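Local structure of serine protease inhibitor 2 (Anopheles gambiae, 3PZF) at residues 46-57 with 83-94. The protein inhibits serine proteases including CLIPB9, with which it forms a covalent complex, and so restrains melanization in the mosquito hemolymph. Numbering follows the deposited sequence.
Sequences FSVKILLTLIYE and IDHTRSYYKQLL
The rings of Y90 and F46 meet between the helices: F46 CE1 lies at the edge of the tyrosine, near its plane, 3.7 Å from Y90 CD1. T86 CG2 also lies in that plane at the edge, while Y89 CD2 covers one face over its centre. F46 carries I50 CG1 on one face, towards the rim, and L94 CD2 at its edge; its CE1 also touches L93 CD2 at 3.6 Å. With CG anti to the backbone N (chi1 170°), the phenylalanine swings across to the second helix.

Y90 is a knob in the hole formed by F46, K49, I50 and T53. I50 CD1 presses on Y90 CD1 at 3.4 Å. T53 OG1 approaches Y90 CE2 but spends its proton on K49 O, which also accepts from T53 N through the opposite face of its plane. A water bridges K49 NZ and Y90 OH; D26 pairs with the lysine and V77 O bonds the hydroxyl. One turn before Y90 in its helix, T86 points CG2 at T53 CG2, and the two methyls meet tip to tip, tightly, at 3.4 Å.

At the far end R87 grips E57 side-on: NE to OE2 at 2.8 Å and NH2 to OE1 at 2.9 Å, both nearly straight, in the guanidinium plane and on syn lone pairs. I83 CG2 covers one guanidinium face, and Y132 OH also bonds E57 OE2.

Segments 46-57 and 83-94 run roughly antiparallel at 149°, their axes 11.5 Å apart at closest approach, and belong to the helical part of the serpin fold, where helix 45-58 packs against strands 105-115 and 177-188 of the central sheet.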
loop_
_atom_site.group_PDB
_atom_site.type_symbol
_atom_site.label_atom_id
_atom_site.label_comp_id
_atom_site.label_asym_id
_atom_site.label_seq_id
_atom_site.Cartn_x
_atom_site.Cartn_y
_atom_site.Cartn_z
ATOM N N PHE A 46 3.337 -2.844 2.344
ATOM C CA PHE A 46 4.423 -3.768 1.979
ATOM C C PHE A 46 5.532 -2.992 1.220
ATOM O O PHE A 46 6.728 -3.198 1.457
ATOM C CB PHE A 46 3.891 -4.896 1.108
ATOM C CG PHE A 46 4.976 -5.732 0.499
ATOM C CD1 PHE A 46 5.734 -6.559 1.303
ATOM C CD2 PHE A 46 5.243 -5.685 -0.867
ATOM C CE1 PHE A 46 6.763 -7.334 0.759
ATOM C CE2 PHE A 46 6.266 -6.485 -1.421
ATOM C CZ PHE A 46 7.022 -7.289 -0.594
ATOM N N SER A 47 5.146 -2.085 0.316
ATOM C CA SER A 47 6.157 -1.343 -0.454
ATOM C C SER A 47 6.978 -0.461 0.451
ATOM O O SER A 47 8.151 -0.247 0.204
ATOM C CB SER A 47 5.482 -0.493 -1.549
ATOM O OG SER A 47 4.936 -1.356 -2.544
ATOM N N VAL A 48 6.375 0.063 1.507
ATOM C CA VAL A 48 7.141 0.860 2.458
ATOM C C VAL A 48 8.235 -0.003 3.072
ATOM O O VAL A 48 9.361 0.462 3.262
ATOM C CB VAL A 48 6.271 1.485 3.562
ATOM C CG1 VAL A 48 7.137 2.261 4.568
ATOM C CG2 VAL A 48 5.244 2.433 2.951
ATOM N N LYS A 49 7.924 -1.259 3.371
ATOM C CA LYS A 49 8.951 -2.115 3.963
ATOM C C LYS A 49 10.080 -2.381 2.970
ATOM O O LYS A 49 11.247 -2.452 3.359
ATOM C CB LYS A 49 8.339 -3.415 4.487
ATOM C CG LYS A 49 7.262 -3.130 5.535
ATOM C CD LYS A 49 6.944 -4.412 6.363
ATOM C CE LYS A 49 6.216 -5.475 5.559
ATOM N NZ LYS A 49 5.715 -6.595 6.488
ATOM N N ILE A 50 9.742 -2.519 1.694
ATOM C CA ILE A 50 10.778 -2.629 0.656
ATOM C C ILE A 50 11.723 -1.394 0.676
ATOM O O ILE A 50 12.956 -1.547 0.561
ATOM C CB ILE A 50 10.160 -2.762 -0.768
ATOM C CG1 ILE A 50 9.378 -4.078 -0.919
ATOM C CG2 ILE A 50 11.261 -2.716 -1.833
ATOM C CD1 ILE A 50 10.187 -5.303 -0.628
ATOM N N LEU A 51 11.156 -0.200 0.786
ATOM C CA LEU A 51 11.956 1.041 0.805
ATOM C C LEU A 51 12.901 1.044 1.990
ATOM O O LEU A 51 14.081 1.397 1.886
ATOM C CB LEU A 51 11.048 2.285 0.923
ATOM C CG LEU A 51 10.031 2.424 -0.195
ATOM C CD1 LEU A 51 9.253 3.761 -0.093
ATOM C CD2 LEU A 51 10.783 2.324 -1.511
ATOM N N LEU A 52 12.358 0.683 3.137
ATOM C CA LEU A 52 13.150 0.616 4.360
ATOM C C LEU A 52 14.246 -0.428 4.259
ATOM O O LEU A 52 15.342 -0.203 4.746
ATOM C CB LEU A 52 12.261 0.328 5.564
ATOM C CG LEU A 52 11.243 1.432 5.883
ATOM C CD1 LEU A 52 10.313 0.963 7.013
ATOM C CD2 LEU A 52 11.982 2.712 6.262
ATOM N N THR A 53 13.964 -1.555 3.609
ATOM C CA THR A 53 14.970 -2.601 3.471
ATOM C C THR A 53 16.038 -2.141 2.478
ATOM O O THR A 53 17.216 -2.391 2.694
ATOM C CB THR A 53 14.352 -3.937 3.060
ATOM O OG1 THR A 53 13.343 -4.291 4.020
ATOM C CG2 THR A 53 15.458 -5.082 3.037
ATOM N N LEU A 54 15.666 -1.401 1.432
ATOM C CA LEU A 54 16.728 -0.861 0.529
ATOM C C LEU A 54 17.645 0.089 1.280
ATOM O O LEU A 54 18.858 0.119 1.064
ATOM C CB LEU A 54 16.105 -0.163 -0.669
ATOM C CG LEU A 54 15.554 -1.137 -1.729
ATOM C CD1 LEU A 54 14.532 -0.410 -2.596
ATOM C CD2 LEU A 54 16.688 -1.759 -2.603
ATOM N N ILE A 55 17.075 0.878 2.164
ATOM C CA ILE A 55 17.866 1.806 2.935
ATOM C C ILE A 55 18.747 1.047 3.911
ATOM O O ILE A 55 19.924 1.405 4.098
ATOM C CB ILE A 55 16.974 2.822 3.673
ATOM C CG1 ILE A 55 16.342 3.771 2.645
ATOM C CG2 ILE A 55 17.794 3.593 4.696
ATOM C CD1 ILE A 55 15.243 4.712 3.214
ATOM N N TYR A 56 18.198 -0.011 4.509
ATOM C CA TYR A 56 18.988 -0.930 5.334
ATOM C C TYR A 56 20.181 -1.509 4.568
ATOM O O TYR A 56 21.298 -1.495 5.063
ATOM C CB TYR A 56 18.081 -2.047 5.874
ATOM C CG TYR A 56 18.749 -2.976 6.867
ATOM C CD1 TYR A 56 18.973 -2.572 8.173
ATOM C CD2 TYR A 56 19.119 -4.259 6.500
ATOM C CE1 TYR A 56 19.558 -3.440 9.094
ATOM C CE2 TYR A 56 19.714 -5.127 7.408
ATOM C CZ TYR A 56 19.926 -4.707 8.701
ATOM O OH TYR A 56 20.510 -5.556 9.618
ATOM N N GLU A 57 19.949 -1.983 3.345
ATOM C CA GLU A 57 21.006 -2.541 2.502
ATOM C C GLU A 57 22.089 -1.497 2.187
ATOM O O GLU A 57 23.275 -1.845 2.055
ATOM C CB GLU A 57 20.389 -3.051 1.187
ATOM C CG GLU A 57 19.571 -4.359 1.347
ATOM C CD GLU A 57 20.393 -5.621 1.094
ATOM O OE1 GLU A 57 21.673 -5.569 1.121
ATOM O OE2 GLU A 57 19.753 -6.680 0.868
ATOM N N ILE A 83 21.007 -11.229 6.116
ATOM C CA ILE A 83 20.730 -10.526 4.867
ATOM C C ILE A 83 20.322 -11.468 3.736
ATOM O O ILE A 83 19.518 -11.113 2.872
ATOM C CB ILE A 83 21.932 -9.672 4.410
ATOM C CG1 ILE A 83 21.421 -8.483 3.600
ATOM C CG2 ILE A 83 22.895 -10.501 3.598
ATOM C CD1 ILE A 83 20.623 -7.481 4.430
ATOM N N ASP A 84 20.860 -12.671 3.744
ATOM C CA ASP A 84 20.479 -13.642 2.725
ATOM C C ASP A 84 18.989 -13.951 2.822
ATOM O O ASP A 84 18.303 -14.079 1.800
ATOM C CB ASP A 84 21.252 -14.938 2.907
ATOM C CG ASP A 84 20.901 -15.968 1.855
ATOM O OD1 ASP A 84 21.227 -15.722 0.672
ATOM O OD2 ASP A 84 20.302 -17.014 2.203
ATOM N N HIS A 85 18.507 -14.107 4.054
ATOM C CA HIS A 85 17.099 -14.413 4.292
ATOM C C HIS A 85 16.257 -13.216 3.903
ATOM O O HIS A 85 15.130 -13.360 3.434
ATOM C CB HIS A 85 16.828 -14.685 5.766
ATOM C CG HIS A 85 15.442 -15.192 6.040
ATOM N ND1 HIS A 85 14.588 -15.612 5.039
ATOM C CD2 HIS A 85 14.767 -15.364 7.202
ATOM C CE1 HIS A 85 13.446 -16.008 5.572
ATOM N NE2 HIS A 85 13.528 -15.869 6.884
ATOM N N THR A 86 16.789 -12.022 4.159
ATOM C CA THR A 86 16.012 -10.806 3.927
ATOM C C THR A 86 15.769 -10.647 2.433
ATOM O O THR A 86 14.641 -10.389 2.003
ATOM C CB THR A 86 16.725 -9.566 4.519
ATOM O OG1 THR A 86 16.797 -9.703 5.945
ATOM C CG2 THR A 86 15.994 -8.264 4.185
ATOM N N ARG A 87 16.824 -10.812 1.649
ATOM C CA ARG A 87 16.725 -10.739 0.208
ATOM C C ARG A 87 15.756 -11.779 -0.343
ATOM O O ARG A 87 14.885 -11.427 -1.113
ATOM C CB ARG A 87 18.095 -10.902 -0.429
ATOM C CG ARG A 87 18.958 -9.660 -0.265
ATOM C CD ARG A 87 20.465 -9.973 -0.564
ATOM N NE ARG A 87 21.283 -8.803 -0.251
ATOM C CZ ARG A 87 22.615 -8.773 -0.336
ATOM N NH1 ARG A 87 23.282 -9.845 -0.742
ATOM N NH2 ARG A 87 23.278 -7.665 -0.021
ATOM N N SER A 88 15.900 -13.048 0.032
ATOM C CA SER A 88 15.049 -14.083 -0.554
ATOM C C SER A 88 13.600 -13.899 -0.132
ATOM O O SER A 88 12.701 -14.154 -0.910
ATOM C CB SER A 88 15.538 -15.501 -0.221
ATOM O OG SER A 88 15.676 -15.681 1.171
ATOM N N TYR A 89 13.382 -13.409 1.083
ATOM C CA TYR A 89 12.035 -13.145 1.582
ATOM C C TYR A 89 11.350 -12.077 0.764
ATOM O O TYR A 89 10.264 -12.309 0.231
ATOM C CB TYR A 89 12.088 -12.667 3.039
ATOM C CG TYR A 89 10.733 -12.382 3.645
ATOM C CD1 TYR A 89 9.891 -13.432 4.005
ATOM C CD2 TYR A 89 10.311 -11.093 3.890
ATOM C CE1 TYR A 89 8.663 -13.199 4.565
ATOM C CE2 TYR A 89 9.052 -10.842 4.451
ATOM C CZ TYR A 89 8.246 -11.915 4.793
ATOM O OH TYR A 89 7.001 -11.723 5.354
ATOM N N TYR A 90 11.942 -10.884 0.709
ATOM C CA TYR A 90 11.308 -9.792 -0.018
ATOM C C TYR A 90 11.236 -10.102 -1.503
ATOM O O TYR A 90 10.269 -9.744 -2.168
ATOM C CB TYR A 90 11.971 -8.439 0.271
ATOM C CG TYR A 90 11.577 -7.941 1.624
ATOM C CD1 TYR A 90 10.258 -7.551 1.864
ATOM C CD2 TYR A 90 12.471 -7.914 2.680
ATOM C CE1 TYR A 90 9.864 -7.117 3.093
ATOM C CE2 TYR A 90 12.084 -7.462 3.929
ATOM C CZ TYR A 90 10.762 -7.074 4.124
ATOM O OH TYR A 90 10.310 -6.616 5.334
ATOM N N LYS A 91 12.225 -10.821 -2.014
ATOM C CA LYS A 91 12.213 -11.156 -3.424
ATOM C C LYS A 91 11.030 -12.092 -3.732
ATOM O O LYS A 91 10.353 -11.949 -4.751
ATOM C CB LYS A 91 13.545 -11.805 -3.803
ATOM C CG LYS A 91 13.694 -12.116 -5.269
ATOM C CD LYS A 91 15.092 -12.723 -5.551
ATOM C CE LYS A 91 15.033 -13.708 -6.689
ATOM N NZ LYS A 91 14.919 -13.019 -7.996
ATOM N N GLN A 92 10.800 -13.063 -2.855
ATOM C CA GLN A 92 9.730 -14.033 -3.062
ATOM C C GLN A 92 8.384 -13.322 -3.039
ATOM O O GLN A 92 7.534 -13.561 -3.901
ATOM C CB GLN A 92 9.739 -15.102 -1.970
ATOM C CG GLN A 92 8.474 -15.953 -1.981
ATOM C CD GLN A 92 8.472 -17.089 -0.963
ATOM O OE1 GLN A 92 7.556 -17.917 -0.950
ATOM N NE2 GLN A 92 9.495 -17.143 -0.118
ATOM N N LEU A 93 8.187 -12.464 -2.038
ATOM C CA LEU A 93 6.919 -11.722 -1.911
ATOM C C LEU A 93 6.689 -10.751 -3.086
ATOM O O LEU A 93 5.565 -10.612 -3.549
ATOM C CB LEU A 93 6.868 -10.940 -0.590
ATOM C CG LEU A 93 6.317 -11.684 0.644
ATOM C CD1 LEU A 93 7.069 -12.987 0.918
ATOM C CD2 LEU A 93 6.419 -10.782 1.855
ATOM N N LEU A 94 7.741 -10.081 -3.556
ATOM C CA LEU A 94 7.611 -9.173 -4.704
ATOM C C LEU A 94 7.200 -9.961 -5.929
ATOM O O LEU A 94 6.347 -9.537 -6.700
ATOM C CB LEU A 94 8.932 -8.463 -5.021
ATOM C CG LEU A 94 9.162 -7.187 -4.245
ATOM C CD1 LEU A 94 10.620 -6.767 -4.372
ATOM C CD2 LEU A 94 8.193 -6.078 -4.761
HETATM O O HOH W 1 8.050 -7.979 6.742
#